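Local coordinates for protein dihydrofolate reductase (PDB 4M7V) that probably reduces 7,8-dihydrofolate to tetrahydrofolate with NADPH, supplying one-carbon metabolism for glycine, purine and DNA precursor synthesis, at residues L10-A15 against D119-T124. Sequence-based numbering, arbitrary orientation.
Sequences LAAIWA and DVLYRT. With RAR (5-(3,4-dimethoxy-5-{(1E)-3-oxo-3-[(1S)-1-propylphthalazin-2(1H)-yl]prop-1-en-1-yl}benzyl)pyrimidine-2,4-diamine), chain B.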
loop_
_atom_site.group_PDB
_atom_site.type_symbol
_atom_site.label_atom_id
_atom_site.label_comp_id
_atom_site.label_asym_id
_atom_site.label_seq_id
_atom_site.Cartn_x
_atom_site.Cartn_y
_atom_site.Cartn_z
ATOM N N LEU A 10 -7.251 -1.126 9.781
ATOM C CA LEU A 10 -6.881 -0.945 8.389
ATOM C C LEU A 10 -5.856 0.168 8.235
ATOM O O LEU A 10 -6.041 1.273 8.727
ATOM C CB LEU A 10 -8.109 -0.625 7.547
ATOM C CG LEU A 10 -8.963 -1.855 7.261
ATOM C CD1 LEU A 10 -10.410 -1.454 7.162
ATOM C CD2 LEU A 10 -8.504 -2.515 5.961
ATOM N N ALA A 11 -4.775 -0.152 7.542
ATOM C CA ALA A 11 -3.732 0.793 7.179
ATOM C C ALA A 11 -3.541 0.796 5.670
ATOM O O ALA A 11 -3.797 -0.213 5.000
ATOM C CB ALA A 11 -2.432 0.433 7.872
ATOM N N ALA A 12 -3.096 1.930 5.144
ATOM C CA ALA A 12 -2.714 2.059 3.742
ATOM C C ALA A 12 -1.231 2.401 3.658
ATOM O O ALA A 12 -0.734 3.244 4.402
ATOM C CB ALA A 12 -3.543 3.116 3.066
ATOM N N ILE A 13 -0.515 1.729 2.770
ATOM C CA ILE A 13 0.900 2.008 2.593
ATOM C C ILE A 13 1.224 2.231 1.112
ATOM O O ILE A 13 0.759 1.486 0.263
ATOM C CB ILE A 13 1.775 0.865 3.158
ATOM C CG1 ILE A 13 3.260 1.217 3.032
ATOM C CG2 ILE A 13 1.469 -0.461 2.469
ATOM C CD1 ILE A 13 4.140 0.462 4.046
ATOM N N TRP A 14 1.986 3.276 0.801
ATOM C CA TRP A 14 2.459 3.449 -0.565
ATOM C C TRP A 14 3.754 4.247 -0.667
ATOM O O TRP A 14 4.153 4.951 0.266
ATOM C CB TRP A 14 1.384 4.111 -1.427
ATOM C CG TRP A 14 1.176 5.569 -1.195
ATOM C CD1 TRP A 14 1.660 6.608 -1.956
ATOM C CD2 TRP A 14 0.405 6.161 -0.152
ATOM N NE1 TRP A 14 1.232 7.814 -1.439
ATOM C CE2 TRP A 14 0.460 7.567 -0.340
ATOM C CE3 TRP A 14 -0.328 5.644 0.920
ATOM C CZ2 TRP A 14 -0.196 8.457 0.518
ATOM C CZ3 TRP A 14 -0.978 6.531 1.777
ATOM C CH2 TRP A 14 -0.905 7.922 1.571
ATOM N N ALA A 15 4.418 4.107 -1.803
ATOM C CA ALA A 15 5.561 4.935 -2.115
ATOM C C ALA A 15 5.203 5.773 -3.344
ATOM O O ALA A 15 4.574 5.277 -4.274
ATOM C CB ALA A 15 6.793 4.086 -2.354
ATOM N N ASP A 119 -7.204 3.538 9.312
ATOM C CA ASP A 119 -6.887 4.230 10.551
ATOM C C ASP A 119 -5.513 4.860 10.509
ATOM O O ASP A 119 -5.236 5.791 11.253
ATOM C CB ASP A 119 -6.951 3.276 11.733
ATOM C CG ASP A 119 -8.311 2.689 11.911
ATOM O OD1 ASP A 119 -9.282 3.476 11.984
ATOM O OD2 ASP A 119 -8.409 1.442 11.932
ATOM N N VAL A 120 -4.643 4.326 9.661
ATOM C CA VAL A 120 -3.275 4.797 9.578
ATOM C C VAL A 120 -2.877 4.881 8.116
ATOM O O VAL A 120 -3.297 4.038 7.309
ATOM C CB VAL A 120 -2.300 3.867 10.332
ATOM C CG1 VAL A 120 -0.878 4.394 10.241
ATOM C CG2 VAL A 120 -2.716 3.702 11.792
ATOM N N LEU A 121 -2.104 5.915 7.772
ATOM C CA LEU A 121 -1.449 6.005 6.469
ATOM C C LEU A 121 0.064 5.949 6.641
ATOM O O LEU A 121 0.639 6.709 7.440
ATOM C CB LEU A 121 -1.834 7.289 5.744
ATOM C CG LEU A 121 -3.325 7.519 5.498
ATOM C CD1 LEU A 121 -3.548 8.751 4.626
ATOM C CD2 LEU A 121 -3.964 6.286 4.865
ATOM N N TYR A 122 0.702 5.040 5.903
ATOM C CA TYR A 122 2.150 5.051 5.762
ATOM C C TYR A 122 2.535 5.407 4.338
ATOM O O TYR A 122 2.157 4.711 3.393
ATOM C CB TYR A 122 2.771 3.706 6.098
ATOM C CG TYR A 122 2.375 3.115 7.418
ATOM C CD1 TYR A 122 1.547 2.010 7.469
ATOM C CD2 TYR A 122 2.856 3.634 8.609
ATOM C CE1 TYR A 122 1.191 1.442 8.671
ATOM C CE2 TYR A 122 2.513 3.067 9.818
ATOM C CZ TYR A 122 1.676 1.969 9.838
ATOM O OH TYR A 122 1.313 1.393 11.022
ATOM N N ARG A 123 3.326 6.458 4.189
ATOM C CA ARG A 123 3.747 6.897 2.876
ATOM C C ARG A 123 5.252 7.098 2.833
ATOM O O ARG A 123 5.845 7.679 3.762
ATOM C CB ARG A 123 3.026 8.187 2.515
ATOM C CG ARG A 123 3.625 8.919 1.343
ATOM C CD ARG A 123 2.742 10.085 0.928
ATOM N NE ARG A 123 3.064 11.325 1.630
ATOM C CZ ARG A 123 2.710 12.529 1.186
ATOM N NH1 ARG A 123 2.036 12.635 0.045
ATOM N NH2 ARG A 123 3.058 13.624 1.854
ATOM N N THR A 124 5.880 6.600 1.769
ATOM C CA THR A 124 7.244 6.998 1.472
ATOM C C THR A 124 7.224 8.120 0.430
ATOM O O THR A 124 6.814 7.910 -0.697
ATOM C CB THR A 124 8.066 5.827 0.964
ATOM O OG1 THR A 124 8.005 4.772 1.926
ATOM C CG2 THR A 124 9.515 6.230 0.734
HETATM N N01 RAR B . 2.253 -0.373 -1.371
HETATM C C02 RAR B . 3.664 -0.149 -1.393
HETATM C C03 RAR B . 4.434 -0.763 -2.305
HETATM C C04 RAR B . 3.796 -1.702 -3.278
HETATM C C05 RAR B . 4.774 -2.625 -3.926
HETATM C C06 RAR B . 4.974 -2.599 -5.326
HETATM C C07 RAR B . 5.850 -3.473 -5.915
HETATM O O08 RAR B . 6.025 -3.470 -7.281
HETATM C C09 RAR B . 5.058 -2.889 -8.076
HETATM C C10 RAR B . 6.599 -4.444 -5.078
HETATM O O11 RAR B . 7.503 -5.280 -5.662
HETATM C C12 RAR B . 8.643 -4.742 -6.229
HETATM C C13 RAR B . 6.408 -4.470 -3.723
HETATM C C14 RAR B . 7.081 -5.497 -2.874
HETATM C C15 RAR B . 8.427 -5.508 -2.739
HETATM C C16 RAR B . 9.150 -6.790 -2.629
HETATM N N17 RAR B . 9.231 -7.394 -1.339
HETATM N N18 RAR B . 8.338 -6.901 -0.277
HETATM C C19 RAR B . 8.813 -7.125 1.098
HETATM C C20 RAR B . 10.229 -8.435 -1.068
HETATM C C21 RAR B . 11.637 -8.281 -1.531
HETATM C C22 RAR B . 12.607 -7.720 -0.558
HETATM C C23 RAR B . 12.231 -6.457 0.129
HETATM C C24 RAR B . 10.074 -9.122 0.283
HETATM C C25 RAR B . 9.470 -8.478 1.314
HETATM C C26 RAR B . 9.448 -9.084 2.587
HETATM C C27 RAR B . 10.029 -10.373 2.782
HETATM C C28 RAR B . 10.665 -11.033 1.714
HETATM C C29 RAR B . 10.708 -10.452 0.480
HETATM O O30 RAR B . 9.891 -7.120 -3.550
HETATM C C31 RAR B . 5.494 -3.581 -3.130
HETATM C C32 RAR B . 5.806 -0.534 -2.301
HETATM N N33 RAR B . 6.371 0.307 -1.370
HETATM C C34 RAR B . 5.574 0.942 -0.443
HETATM N N35 RAR B . 6.157 1.830 0.505
HETATM N N36 RAR B . 4.255 0.727 -0.435
HETATM O O HOH W 1 5.497 3.564 2.883
#
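Trp-14 and Arg-123 pack against each other across two parallel strands, 10-15 and 119-124. The indole is brought over the neighbouring strand because CG sits between the backbone N and the carbonyl carbon (chi1 74°). Arg-123 CB then lies over the six-membered ring as a CH-pi contact, 3.9 Å from its centroid, and Arg-123 CD comes within 3.4 Å of Trp-14 CZ2. Leu-121 CD1 meets the ring at its edge. The arginine chain bends at chi3 (89°), and its guanidinium, on a partly exposed residue, forms a salt bridge with Glu-165; Phe-136 stacks on the indole.

Between the strands runs an unbroken parallel ladder in which Ala-12 and Trp-14 each use both N and O. Its straightest interior rung is Tyr-122 N to Ala-12 O, 2.7 Å with an N-H...O angle of 171°. Apolar contacts fill the buried interior: Ala-12 CB packs on Leu-121 CD2 at 3.7 Å, while on the sheet face of Ile-13, Ala-11 CB touches Tyr-122 CE1 at 3.8 Å. At the start of the pair the side chains draw apart and the contact rests on backbone: Leu-10 O accepts a nearly straight bond from Asp-119 N and a weak one from Val-120 N; the looser, solvent side is at Asp-119, which is partly exposed.

The other end meets the inhibitor. Its N01 donates to Ile-13 O (2.9 Å), and a water linking Trp-14 O with Thr-124 OG1 accepts from N35; Asp-35 binds both Thr-124 OG1 and the inhibitor. Adjacent parallel strands delivering a backbone carbonyl and a threonine-held water to a diaminopyrimidine are characteristic of the dihydrofolate reductase antifolate pocket.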